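Local coordinates for putative branched chain amino acid ABC transporter, periplasmic amino acid-binding protein (Brucella ovis, PDB 4XFK) that probably serves as the periplasmic binding component of an ABC transport system that takes up branched-chain and related amino acids, at residues R158-N163 / D189-E194; I162-S167 / G219-D224; G107-Y112 / N321-A326; P11-L16 / G78-V83; Q349-M354 / E384-V389. The protein carries 1 engineered substitution. One frame throughout, in Å; residues are numbered along the deposited sequence. Where two conformers were deposited one is given.

In the fold
From the N terminus, contact 4 closes first, joining strands 13-18 and 81-84 in the five-stranded parallel sheet of one lobe. Contact 3 opens next and spans over two hundred residues, bringing helix 322-331 back to strand 111-114 beside strand 81-84; L111 hydrogen-bonds to Q80 and I82 of contact 4. Contacts 1 and 2 both fall within that long loop. Both open from strand 158-164 in the other lobe, sharing I162 and N163, contact 1 closing first at 189-194 and contact 2 later at 219-224. Contact 5 closes last, in series with all the others, tying residues 384-389 near the C terminus to strand 350-360, in the same mixed sheet as strand 158-164.

Contact 1: residues R158-N163 / D189-E194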
# COMPACT_ATOMS: atom_id res chain seq x y z
N ARG A 158 -17.62 -10.99 -17.77
CA ARG A 158 -18.55 -10.20 -16.98
C ARG A 158 -17.99 -9.90 -15.59
O ARG A 158 -17.51 -10.80 -14.90
CB ARG A 158 -19.89 -10.91 -16.86
CG ARG A 158 -20.66 -10.98 -18.18
CD ARG A 158 -21.93 -11.82 -18.07
NE ARG A 158 -22.95 -11.23 -17.21
CZ ARG A 158 -23.85 -10.34 -17.62
NH1 ARG A 158 -23.84 -9.90 -18.87
NH2 ARG A 158 -24.75 -9.87 -16.76
N ALA A 159 -18.06 -8.64 -15.19
CA ALA A 159 -17.48 -8.23 -13.92
C ALA A 159 -18.40 -7.31 -13.13
O ALA A 159 -19.25 -6.61 -13.70
CB ALA A 159 -16.14 -7.56 -14.14
N TYR A 160 -18.23 -7.33 -11.82
CA TYR A 160 -18.89 -6.41 -10.91
C TYR A 160 -17.80 -5.57 -10.24
O TYR A 160 -16.68 -6.06 -10.07
CB TYR A 160 -19.68 -7.20 -9.85
CG TYR A 160 -20.71 -6.40 -9.09
CD1 TYR A 160 -20.35 -5.57 -8.04
CD2 TYR A 160 -22.06 -6.48 -9.42
CE1 TYR A 160 -21.31 -4.84 -7.34
CE2 TYR A 160 -23.01 -5.76 -8.74
CZ TYR A 160 -22.63 -4.94 -7.70
OH TYR A 160 -23.60 -4.23 -7.03
N SER A 161 -18.11 -4.34 -9.88
CA SER A 161 -17.20 -3.49 -9.11
C SER A 161 -17.88 -3.08 -7.80
O SER A 161 -18.96 -2.51 -7.83
CB SER A 161 -16.83 -2.24 -9.91
OG SER A 161 -16.09 -1.32 -9.14
N ILE A 162 -17.26 -3.39 -6.67
CA ILE A 162 -17.80 -2.96 -5.38
C ILE A 162 -16.70 -2.31 -4.55
O ILE A 162 -15.66 -2.92 -4.32
CB ILE A 162 -18.51 -4.13 -4.62
CG1 ILE A 162 -19.10 -3.62 -3.30
CG2 ILE A 162 -17.56 -5.31 -4.41
CD1 ILE A 162 -20.07 -4.59 -2.65
N ASN A 163 -16.91 -1.06 -4.14
CA ASN A 163 -15.89 -0.30 -3.43
C ASN A 163 -16.46 0.64 -2.40
O ASN A 163 -17.66 0.91 -2.37
CB ASN A 163 -15.00 0.48 -4.41
CG ASN A 163 -14.25 -0.42 -5.37
OD1 ASN A 163 -13.24 -1.01 -5.01
ND2 ASN A 163 -14.76 -0.55 -6.59
N ASP A 189 -22.43 -4.21 -13.42
CA ASP A 189 -23.03 -3.40 -12.38
C ASP A 189 -21.93 -2.97 -11.43
O ASP A 189 -20.85 -3.55 -11.43
CB ASP A 189 -24.13 -4.19 -11.66
CG ASP A 189 -25.13 -3.31 -10.94
OD1 ASP A 189 -25.03 -2.07 -11.06
OD2 ASP A 189 -26.03 -3.86 -10.27
N LYS A 190 -22.20 -1.93 -10.66
CA LYS A 190 -21.20 -1.41 -9.73
C LYS A 190 -21.86 -0.74 -8.54
O LYS A 190 -23.01 -0.29 -8.62
CB LYS A 190 -20.24 -0.46 -10.43
CG LYS A 190 -20.89 0.77 -11.03
CD LYS A 190 -19.97 1.44 -12.04
CE LYS A 190 -20.73 2.47 -12.86
NZ LYS A 190 -19.87 3.07 -13.93
N THR A 191 -21.13 -0.69 -7.43
CA THR A 191 -21.62 -0.16 -6.17
C THR A 191 -20.52 0.57 -5.43
O THR A 191 -19.39 0.09 -5.36
CB THR A 191 -22.05 -1.32 -5.24
OG1 THR A 191 -23.23 -1.93 -5.77
CG2 THR A 191 -22.31 -0.83 -3.82
N LEU A 192 -20.85 1.73 -4.88
CA LEU A 192 -20.04 2.36 -3.85
C LEU A 192 -20.87 2.38 -2.57
O LEU A 192 -22.03 2.80 -2.58
CB LEU A 192 -19.70 3.80 -4.23
CG LEU A 192 -18.76 4.04 -5.41
CD1 LEU A 192 -18.64 5.53 -5.65
CD2 LEU A 192 -17.40 3.43 -5.14
N HIS A 193 -20.27 1.94 -1.47
CA HIS A 193 -21.00 1.85 -0.22
C HIS A 193 -20.31 2.63 0.90
O HIS A 193 -19.15 3.04 0.77
CB HIS A 193 -21.21 0.38 0.18
CG HIS A 193 -19.94 -0.40 0.31
ND1 HIS A 193 -19.07 -0.23 1.37
CD2 HIS A 193 -19.39 -1.36 -0.48
CE1 HIS A 193 -18.04 -1.05 1.22
NE2 HIS A 193 -18.21 -1.74 0.11
N GLU A 194 -21.04 2.83 1.98
CA GLU A 194 -20.51 3.51 3.15
C GLU A 194 -19.24 2.82 3.64
O GLU A 194 -19.09 1.60 3.50
CB GLU A 194 -21.56 3.55 4.27
O HOH W 1 -17.51 0.35 -7.46
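S161 and N163 tie strand 158-163 to strand 189-193, running parallel with axes 4.7 Å apart and 7° between their directions. S161 N donates to D189 O and S161 O receives T191 N; one step on, N163 N donates to T191 O and N163 O receives H193 N at 2.9 Å. CA-H...O contacts fill in between, such as K190 CA to S161 O at 3.1 Å. A water that accepts from N163 ND2 lies 2.8 Å from T191 O, while the amide oxygen of N163 turns to G219.

The polar side-chain link is Y160 OH to T191 OG1, a hydrogen bond of 2.6 Å made at the ring edge. With CG anti to the backbone N (chi1 -164°), the Y160 ring lies alongside the neighbouring strand, D189 O over one face and CE2 3.5 Å from D189 CB.

I162 CG1 makes an apolar contact at the edge of the H193 imidazole, 3.6 Å from CD2. N163 O stands over a face of that ring. Helix 202-210 covers Y160, I162 and T191; helix 167-184 covers S161 and N163. Strand 158-164, helix 167-184 and strand 186-193 form a beta-alpha-beta crossover of the alpha/beta lobe.

Contact 2: residues I162-S167 / G219-D224; sequences INQNYS and GNWSND. With ACT (acetate ion), chain B.
N163 and G219 meet at the closely held end of this contact, where the amide oxygen OD1 receives G219 N at 2.8 Å, almost in line with its own C=O bond. The N220 amide reaches towards the strand end, OD1 standing 3.4 Å from N163 CA. A water joins the two segments here, accepting from Q164 N and donating to N220 OD1. The other end of the amide, N220 ND2, donates to D224 O at 2.9 Å and also bonds to H193 NE2, so both ends are fixed. Q164 lies across D224 and W221: its CG comes 3.3 Å from D224 OD2, which accepts from N196 N, and its amide plane stands upright (89°) against the indole.

The partly exposed side is looser, two aromatic side chains meeting at a single bond. W221 NE1 donates to Y166 OH at 3.0 Å, in the indole plane. Y166 OH in turn donates to an acetate oxygen at 2.6 Å; S88 OG and E118 N hold the same ion, probably from the crystallisation liquor. Accepting from the indole N-H, the hydroxyl gives its own proton to an anion, which may mark a carboxylate-binding position in the cleft between lobes.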
# COMPACT_ATOMS: atom_id res chain seq x y z
N ILE A 162 -17.26 -3.39 -6.67
CA ILE A 162 -17.80 -2.96 -5.38
C ILE A 162 -16.70 -2.31 -4.55
O ILE A 162 -15.66 -2.92 -4.32
CB ILE A 162 -18.51 -4.13 -4.62
CG1 ILE A 162 -19.10 -3.62 -3.30
CG2 ILE A 162 -17.56 -5.31 -4.41
CD1 ILE A 162 -20.07 -4.59 -2.65
N ASN A 163 -16.91 -1.06 -4.14
CA ASN A 163 -15.89 -0.30 -3.43
C ASN A 163 -16.46 0.64 -2.40
O ASN A 163 -17.66 0.91 -2.37
CB ASN A 163 -15.00 0.48 -4.41
CG ASN A 163 -14.25 -0.42 -5.37
OD1 ASN A 163 -13.24 -1.01 -5.01
ND2 ASN A 163 -14.76 -0.55 -6.59
N GLN A 164 -15.56 1.12 -1.54
CA GLN A 164 -15.88 2.07 -0.48
C GLN A 164 -16.01 3.48 -1.03
O GLN A 164 -15.22 3.91 -1.87
CB GLN A 164 -14.76 2.03 0.57
CG GLN A 164 -14.59 0.67 1.25
CD GLN A 164 -13.22 0.48 1.85
OE1 GLN A 164 -13.08 0.13 3.04
NE2 GLN A 164 -12.20 0.68 1.04
N ASN A 165 -17.00 4.22 -0.53
CA ASN A 165 -17.25 5.56 -1.04
C ASN A 165 -16.35 6.61 -0.37
O ASN A 165 -16.80 7.40 0.47
CB ASN A 165 -18.73 5.93 -0.91
CG ASN A 165 -19.15 6.95 -1.95
OD1 ASN A 165 -18.33 7.73 -2.44
ND2 ASN A 165 -20.44 6.94 -2.31
N TYR A 166 -15.07 6.58 -0.74
CA TYR A 166 -14.12 7.65 -0.46
C TYR A 166 -13.09 7.65 -1.58
O TYR A 166 -13.21 6.84 -2.51
CB TYR A 166 -13.47 7.53 0.93
CG TYR A 166 -12.43 6.44 1.15
CD1 TYR A 166 -12.77 5.10 1.14
CD2 TYR A 166 -11.10 6.78 1.42
CE1 TYR A 166 -11.83 4.11 1.39
CE2 TYR A 166 -10.15 5.81 1.66
CZ TYR A 166 -10.51 4.47 1.64
OH TYR A 166 -9.58 3.49 1.88
N SER A 167 -12.10 8.53 -1.52
CA SER A 167 -11.19 8.74 -2.65
C SER A 167 -10.64 7.43 -3.21
O SER A 167 -10.67 7.21 -4.42
CB SER A 167 -10.05 9.69 -2.28
OG SER A 167 -9.28 9.15 -1.22
N GLY A 219 -11.47 -2.91 -4.06
CA GLY A 219 -10.38 -2.38 -3.25
C GLY A 219 -10.68 -2.38 -1.76
O GLY A 219 -9.98 -1.73 -0.99
N ASN A 220 -11.72 -3.09 -1.34
CA ASN A 220 -12.11 -3.09 0.07
C ASN A 220 -11.02 -3.68 0.97
O ASN A 220 -10.19 -4.48 0.52
CB ASN A 220 -13.43 -3.84 0.28
CG ASN A 220 -14.63 -3.08 -0.25
OD1 ASN A 220 -14.49 -2.08 -0.96
ND2 ASN A 220 -15.82 -3.54 0.11
N TRP A 221 -11.04 -3.27 2.23
CA TRP A 221 -10.10 -3.76 3.22
C TRP A 221 -10.75 -3.62 4.58
O TRP A 221 -11.85 -3.08 4.70
CB TRP A 221 -8.78 -2.98 3.15
CG TRP A 221 -8.93 -1.48 3.26
CD1 TRP A 221 -9.38 -0.64 2.29
CD2 TRP A 221 -8.61 -0.66 4.39
NE1 TRP A 221 -9.36 0.66 2.75
CE2 TRP A 221 -8.89 0.67 4.03
CE3 TRP A 221 -8.10 -0.93 5.67
CZ2 TRP A 221 -8.68 1.74 4.91
CZ3 TRP A 221 -7.90 0.14 6.54
CH2 TRP A 221 -8.19 1.45 6.15
N SER A 222 -10.06 -4.11 5.61
CA SER A 222 -10.63 -4.16 6.96
C SER A 222 -11.98 -4.89 6.91
O SER A 222 -12.17 -5.82 6.11
CB SER A 222 -10.76 -2.75 7.56
OG SER A 222 -11.12 -2.79 8.93
N ASN A 223 -12.93 -4.48 7.74
CA ASN A 223 -14.23 -5.14 7.78
C ASN A 223 -14.98 -5.14 6.45
O ASN A 223 -15.73 -6.07 6.16
CB ASN A 223 -15.10 -4.52 8.88
CG ASN A 223 -14.43 -4.58 10.22
OD1 ASN A 223 -14.20 -3.56 10.87
ND2 ASN A 223 -14.09 -5.79 10.64
N ASP A 224 -14.75 -4.12 5.64
CA ASP A 224 -15.44 -4.01 4.36
C ASP A 224 -15.02 -5.10 3.38
O ASP A 224 -15.74 -5.35 2.41
CB ASP A 224 -15.22 -2.63 3.74
CG ASP A 224 -16.01 -1.55 4.43
OD1 ASP A 224 -16.96 -1.87 5.17
OD2 ASP A 224 -15.69 -0.37 4.21
C ACT B . -6.29 3.58 1.08
O ACT B . -7.13 4.34 1.62
OXT ACT B . -5.29 4.13 0.57
CH3 ACT B . -6.49 2.10 1.06
O HOH W 2 -12.82 0.13 -1.71

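Contact 3: residues G107-Y112 / N321-A326; sequences GKEVLY and NTTDIA
T322 and L111 run antiparallel alongside each other, T322 pointing to the loop before strand 111-114 and L111 to the start of helix 322-331. The T322 hydroxyl sits between its own backbone N and carbonyl carbon (chi1 51°), which turns OG1 onto E109 O; it donates there at 2.6 Å, from above the carbonyl plane and not on a lone pair. L111 spreads its two methyls over the helix. CD1 comes within 3.7 Å of I325 CG2, the two side chains meeting obliquely, and CD2 rests 4.0 Å from A326 CB. F132 of strand 131-133 also touches L111 and A326, and F306 and L310 of helix 296-312 touch I325.

On the polar flank E109 is bent at chi2 (89°), curling its carboxylate back so that OE2 accepts G107 N. Its other oxygen, OE1, receives a bond from a water at 2.6 Å. The same water donates to T322 OG1 and lies 2.7 Å from T323 OG1, linking three side chains; T323 OG1 also bonds to Y130 OH. A second water accepts from T322 N.

N321 caps the helix, its OD1 accepting D324 N at 3.0 Å. An N-capped helix from late in the chain thus packs on the parallel sheet of the first lobe, as expected of periplasmic binding proteins, whose chain passes between lobes more than once.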
# COMPACT_ATOMS: atom_id res chain seq x y z
N GLY A 107 13.85 25.87 3.63
CA GLY A 107 15.08 25.42 4.25
C GLY A 107 14.87 24.49 5.43
O GLY A 107 15.81 23.86 5.91
N LYS A 108 13.63 24.41 5.91
CA LYS A 108 13.30 23.56 7.04
C LYS A 108 12.15 22.61 6.68
O LYS A 108 11.32 22.28 7.52
CB LYS A 108 12.88 24.40 8.24
N GLU A 109 12.12 22.18 5.42
CA GLU A 109 11.02 21.37 4.92
C GLU A 109 10.92 19.99 5.59
O GLU A 109 11.92 19.41 6.01
CB GLU A 109 11.14 21.22 3.40
CG GLU A 109 10.94 22.52 2.63
CD GLU A 109 12.22 23.32 2.43
OE1 GLU A 109 13.26 22.97 3.04
OE2 GLU A 109 12.19 24.30 1.65
N VAL A 110 9.69 19.49 5.66
CA VAL A 110 9.39 18.18 6.21
C VAL A 110 9.03 17.23 5.07
O VAL A 110 8.34 17.63 4.12
CB VAL A 110 8.23 18.30 7.24
CG1 VAL A 110 7.69 16.93 7.66
CG2 VAL A 110 8.67 19.11 8.45
N LEU A 111 9.51 16.00 5.15
CA LEU A 111 9.20 14.97 4.17
C LEU A 111 8.02 14.11 4.60
O LEU A 111 7.90 13.76 5.77
CB LEU A 111 10.39 14.04 3.96
CG LEU A 111 11.52 14.51 3.06
CD1 LEU A 111 12.78 13.72 3.35
CD2 LEU A 111 11.09 14.35 1.61
N TYR A 112 7.16 13.76 3.65
CA TYR A 112 6.11 12.80 3.90
C TYR A 112 6.42 11.53 3.09
O TYR A 112 6.37 11.53 1.85
CB TYR A 112 4.74 13.39 3.54
CG TYR A 112 3.57 12.43 3.55
CD1 TYR A 112 3.54 11.32 4.40
CD2 TYR A 112 2.48 12.63 2.70
CE1 TYR A 112 2.45 10.44 4.39
CE2 TYR A 112 1.42 11.77 2.68
CZ TYR A 112 1.40 10.68 3.52
OH TYR A 112 0.33 9.84 3.46
N ASN A 321 19.43 17.78 6.09
CA ASN A 321 18.82 18.55 5.02
C ASN A 321 17.84 17.68 4.27
O ASN A 321 18.24 16.77 3.54
CB ASN A 321 19.92 19.08 4.09
CG ASN A 321 19.39 20.03 3.04
OD1 ASN A 321 18.42 19.73 2.35
ND2 ASN A 321 20.03 21.18 2.91
N THR A 322 16.55 17.95 4.45
CA THR A 322 15.53 17.10 3.85
C THR A 322 15.47 17.24 2.33
O THR A 322 15.01 16.33 1.66
CB THR A 322 14.15 17.38 4.45
OG1 THR A 322 13.91 18.78 4.39
CG2 THR A 322 14.09 16.92 5.90
N THR A 323 15.93 18.36 1.78
CA THR A 323 15.99 18.48 0.33
C THR A 323 17.04 17.54 -0.23
O THR A 323 16.80 16.86 -1.23
CB THR A 323 16.26 19.93 -0.12
OG1 THR A 323 15.26 20.77 0.45
CG2 THR A 323 16.21 20.04 -1.64
N ASP A 324 18.19 17.46 0.43
CA ASP A 324 19.22 16.51 0.03
C ASP A 324 18.72 15.08 0.15
O ASP A 324 19.01 14.25 -0.71
CB ASP A 324 20.51 16.72 0.83
CG ASP A 324 21.19 18.03 0.51
OD1 ASP A 324 20.96 18.58 -0.59
OD2 ASP A 324 21.97 18.51 1.36
N ILE A 325 17.97 14.78 1.21
CA ILE A 325 17.41 13.44 1.36
C ILE A 325 16.43 13.16 0.22
O ILE A 325 16.48 12.09 -0.40
CB ILE A 325 16.73 13.25 2.73
CG1 ILE A 325 17.79 13.28 3.85
CG2 ILE A 325 15.95 11.93 2.77
CD1 ILE A 325 17.21 13.34 5.26
N ALA A 326 15.57 14.13 -0.09
CA ALA A 326 14.60 13.97 -1.17
C ALA A 326 15.28 13.68 -2.51
O ALA A 326 14.87 12.77 -3.25
CB ALA A 326 13.73 15.21 -1.28
O HOH W 3 16.27 20.57 5.89
O HOH W 4 15.24 21.23 3.16

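Contact 4: residues P11-L16 / G78-V83; sequences PLKIAL and GAQIIV
A15 and A79 meet methyl to methyl, CB to CB at 3.8 Å, and these small side chains leave room for A74 of helix 63-76 to lie against both. I82 fills in beside them, its CD1 packing on A15 CB and its side chain also touching A74. On the other face of the paired strands the bumps are branched. I14 and I81 stand abreast, I14 CG1 4.1 Å from I81 CB, and I14 CG2 fits against V83 CG2 at 3.7 Å. Before this row, L12 CD1 meets I81 CD1; beyond it, L16 CD1 reaches V83 CG1 at 4.0 Å. F306 of helix 296-312 presses on I14 and I81.

At the start of the pairing K13 stretches over the helix end. Its extended chain passes above G78, with CD 3.7 Å from G78 O; G78, at positive phi, closes helix 63-76 in a Schellman motif. Q80, its chain bent at chi2 (99°), folds its amide against the backbone of residues 11-13. OE1 accepts K13 N at 2.7 Å on a lone pair, and NE2 donates to P11 O at 3.2 Å. The backbone ladder takes over with Q80 N to K13 O, A15 N to I81 O and V83 N to A15 O, the last at 2.7 Å. One side-chain amide thus stands in for a peptide group, satisfying P11 O and K13 N, while the side-chain contacts among I14, L16, I81 and V83 are apolar.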
# COMPACT_ATOMS: atom_id res chain seq x y z
N PRO A 11 20.13 14.34 15.32
CA PRO A 11 19.52 13.05 14.97
C PRO A 11 18.35 13.20 14.01
O PRO A 11 17.67 14.23 14.01
CB PRO A 11 19.01 12.52 16.31
CG PRO A 11 18.82 13.74 17.15
CD PRO A 11 19.86 14.73 16.72
N LEU A 12 18.13 12.17 13.21
CA LEU A 12 16.94 12.10 12.37
C LEU A 12 15.78 11.62 13.22
O LEU A 12 15.87 10.61 13.91
CB LEU A 12 17.19 11.14 11.21
CG LEU A 12 16.10 11.06 10.16
CD1 LEU A 12 15.90 12.41 9.49
CD2 LEU A 12 16.46 10.00 9.14
N LYS A 13 14.68 12.37 13.17
CA LYS A 13 13.47 12.04 13.91
C LYS A 13 12.34 11.76 12.93
O LYS A 13 11.95 12.64 12.14
CB LYS A 13 13.08 13.19 14.85
CG LYS A 13 14.12 13.46 15.94
CD LYS A 13 13.64 14.57 16.88
CE LYS A 13 14.63 14.82 18.01
NZ LYS A 13 14.08 15.81 18.98
N ILE A 14 11.82 10.54 12.98
CA ILE A 14 10.78 10.10 12.06
C ILE A 14 9.50 9.83 12.83
O ILE A 14 9.49 9.01 13.76
CB ILE A 14 11.21 8.83 11.30
CG1 ILE A 14 12.52 9.10 10.54
CG2 ILE A 14 10.12 8.37 10.35
CD1 ILE A 14 12.97 7.96 9.66
N ALA A 15 8.42 10.51 12.44
CA ALA A 15 7.13 10.36 13.10
C ALA A 15 6.21 9.42 12.34
O ALA A 15 5.93 9.63 11.16
CB ALA A 15 6.46 11.71 13.25
N LEU A 16 5.72 8.40 13.03
CA LEU A 16 4.72 7.49 12.48
C LEU A 16 3.36 7.96 12.97
O LEU A 16 3.08 7.96 14.17
CB LEU A 16 4.99 6.06 12.97
CG LEU A 16 3.96 5.01 12.57
CD1 LEU A 16 3.89 4.84 11.06
CD2 LEU A 16 4.26 3.67 13.26
N GLY A 78 10.05 18.02 16.56
CA GLY A 78 11.30 17.95 15.83
C GLY A 78 11.36 16.93 14.70
O GLY A 78 12.41 16.70 14.12
N ALA A 79 10.23 16.30 14.37
CA ALA A 79 10.23 15.34 13.28
C ALA A 79 10.52 16.04 11.96
O ALA A 79 9.89 17.05 11.63
CB ALA A 79 8.89 14.61 13.20
N GLN A 80 11.48 15.51 11.20
CA GLN A 80 11.76 16.01 9.86
C GLN A 80 11.06 15.17 8.80
O GLN A 80 11.04 15.52 7.62
CB GLN A 80 13.27 16.02 9.57
CG GLN A 80 14.13 16.73 10.60
CD GLN A 80 14.78 15.75 11.55
OE1 GLN A 80 14.32 14.61 11.69
NE2 GLN A 80 15.85 16.17 12.21
N ILE A 81 10.53 14.02 9.23
CA ILE A 81 9.90 13.06 8.34
C ILE A 81 8.63 12.53 8.99
O ILE A 81 8.62 12.20 10.19
CB ILE A 81 10.83 11.87 8.03
CG1 ILE A 81 12.18 12.38 7.52
CG2 ILE A 81 10.18 10.90 7.04
CD1 ILE A 81 13.08 11.30 7.02
N ILE A 82 7.56 12.48 8.20
CA ILE A 82 6.28 11.91 8.60
C ILE A 82 6.04 10.65 7.78
O ILE A 82 6.18 10.69 6.55
CB ILE A 82 5.12 12.89 8.29
CG1 ILE A 82 5.35 14.26 8.95
CG2 ILE A 82 3.76 12.28 8.67
CD1 ILE A 82 5.37 14.22 10.46
N VAL A 83 5.66 9.57 8.43
CA VAL A 83 5.33 8.32 7.75
C VAL A 83 3.90 7.90 8.09
O VAL A 83 3.49 7.96 9.26
CB VAL A 83 6.29 7.21 8.19
CG1 VAL A 83 5.82 5.87 7.72
CG2 VAL A 83 7.72 7.52 7.70

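Contact 5: residues Q349-M354 / E384-V389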
# COMPACT_ATOMS: atom_id res chain seq x y z
N GLN A 349 6.22 8.55 -7.66
CA GLN A 349 5.66 7.21 -7.59
C GLN A 349 6.80 6.20 -7.72
O GLN A 349 7.57 6.25 -8.69
CB GLN A 349 4.64 7.00 -8.71
CG GLN A 349 4.12 5.58 -8.82
CD GLN A 349 3.42 5.13 -7.55
OE1 GLN A 349 2.46 5.76 -7.08
NE2 GLN A 349 3.90 4.02 -6.98
N ALA A 350 6.93 5.29 -6.76
CA ALA A 350 7.97 4.27 -6.83
C ALA A 350 7.69 3.26 -7.94
O ALA A 350 6.53 3.00 -8.28
CB ALA A 350 8.13 3.56 -5.50
N LYS A 351 8.77 2.72 -8.50
CA LYS A 351 8.74 1.71 -9.56
C LYS A 351 9.22 0.39 -8.98
O LYS A 351 10.31 0.32 -8.40
CB LYS A 351 9.64 2.14 -10.72
CG LYS A 351 9.58 1.17 -11.89
CD LYS A 351 9.97 1.84 -13.20
CE LYS A 351 11.45 2.00 -13.33
NZ LYS A 351 11.75 2.50 -14.70
N PHE A 352 8.40 -0.65 -9.12
CA PHE A 352 8.68 -1.94 -8.50
C PHE A 352 7.81 -3.01 -9.16
O PHE A 352 6.80 -2.68 -9.77
CB PHE A 352 8.35 -1.88 -7.00
CG PHE A 352 7.03 -1.23 -6.70
CD1 PHE A 352 5.84 -1.94 -6.86
CD2 PHE A 352 6.96 0.09 -6.29
CE1 PHE A 352 4.62 -1.35 -6.66
CE2 PHE A 352 5.74 0.70 -6.07
CZ PHE A 352 4.56 -0.03 -6.24
N PRO A 353 8.22 -4.28 -9.06
CA PRO A 353 7.39 -5.36 -9.63
C PRO A 353 6.10 -5.61 -8.86
O PRO A 353 5.99 -5.28 -7.67
CB PRO A 353 8.30 -6.60 -9.54
CG PRO A 353 9.63 -6.12 -9.12
CD PRO A 353 9.47 -4.79 -8.47
N MET A 354 5.13 -6.20 -9.55
CA MET A 354 3.87 -6.63 -8.96
C MET A 354 3.64 -8.11 -9.22
O MET A 354 3.94 -8.61 -10.30
CB MET A 354 2.71 -5.81 -9.53
CG MET A 354 2.69 -4.36 -9.06
SD MET A 354 2.35 -4.17 -7.28
CE MET A 354 0.60 -4.52 -7.26
N GLU A 384 6.55 -2.78 -16.43
CA GLU A 384 5.22 -3.26 -16.75
C GLU A 384 4.17 -2.81 -15.73
O GLU A 384 2.99 -2.70 -16.06
CB GLU A 384 5.21 -4.78 -16.88
CG GLU A 384 5.92 -5.31 -18.13
CD GLU A 384 6.09 -6.82 -18.13
OE1 GLU A 384 6.12 -7.42 -17.04
OE2 GLU A 384 6.19 -7.43 -19.22
N SER A 385 4.61 -2.54 -14.50
CA SER A 385 3.68 -2.28 -13.40
C SER A 385 3.34 -0.81 -13.18
O SER A 385 2.19 -0.46 -12.92
CB SER A 385 4.23 -2.86 -12.09
OG SER A 385 4.37 -4.27 -12.17
N ILE A 386 4.35 0.06 -13.25
CA ILE A 386 4.13 1.46 -12.90
C ILE A 386 3.15 2.12 -13.88
O ILE A 386 3.18 1.86 -15.08
CB ILE A 386 5.46 2.24 -12.81
CG1 ILE A 386 5.24 3.57 -12.09
CG2 ILE A 386 6.12 2.42 -14.21
CD1 ILE A 386 6.52 4.30 -11.74
N ASP A 387 2.25 2.95 -13.34
CA ASP A 387 1.25 3.62 -14.17
C ASP A 387 1.89 4.81 -14.87
O ASP A 387 2.94 5.29 -14.45
CB ASP A 387 0.04 4.05 -13.32
CG ASP A 387 0.41 4.93 -12.12
OD1 ASP A 387 1.37 4.61 -11.39
OD2 ASP A 387 -0.29 5.95 -11.90
N PRO A 388 1.27 5.29 -15.96
CA PRO A 388 1.82 6.47 -16.63
C PRO A 388 1.74 7.68 -15.71
O PRO A 388 0.89 7.72 -14.83
CB PRO A 388 0.87 6.67 -17.82
CG PRO A 388 0.22 5.35 -18.02
CD PRO A 388 0.12 4.72 -16.67
N VAL A 389 2.63 8.64 -15.90
CA VAL A 389 2.55 9.88 -15.15
C VAL A 389 1.19 10.52 -15.45
O VAL A 389 0.78 10.65 -16.61
CB VAL A 389 3.69 10.83 -15.52
CG1 VAL A 389 3.51 12.17 -14.84
CG2 VAL A 389 5.02 10.22 -15.12
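S385, in the last turn of helix 382-385, faces F352 and M354. Its CB lies 3.5 Å from F352 O, and its OG is close to M354 CB, though the hydroxyl bonds to T381 O. M354 bends twice, at chi2 and chi3; CG stays 3.7 Å from S385 CB before the chain turns off towards the edge of the F352 ring, where SD lies in plane.

I386, just after the helix, is the main wedge. Its chi1 of -164° swings CG1 away from the backbone N and pushes CD1 against the strand backbone, 3.7 Å from A350 O and 3.8 Å from Q349 O. K351 lies across it, nearly perpendicular: its CB also touches CD1, and its CD lies 4.0 Å from I386 CG2. K351 then leads away to a salt bridge with D383. Q349 runs alongside I386 with the reverse heading, CG to CG1 at 4.0 Å.

D387 comes next. Its OD1, which bonds to N137 ND2, stands 3.9 Å from Q349 CG, with carboxylate and amide planes 68° apart. The Q349 amide is anchored at both ends: NE2 donates to A350 O at 3.1 Å on a lone pair, and to S135 O, while OE1 accepts from R133 NE. Residues 133-137 lead from the sheet of one lobe to helix 138-152 in the other, so this C-terminal segment packs beside an interlobe crossover, consistent with the hinge region of a two-lobed periplasmic binding protein.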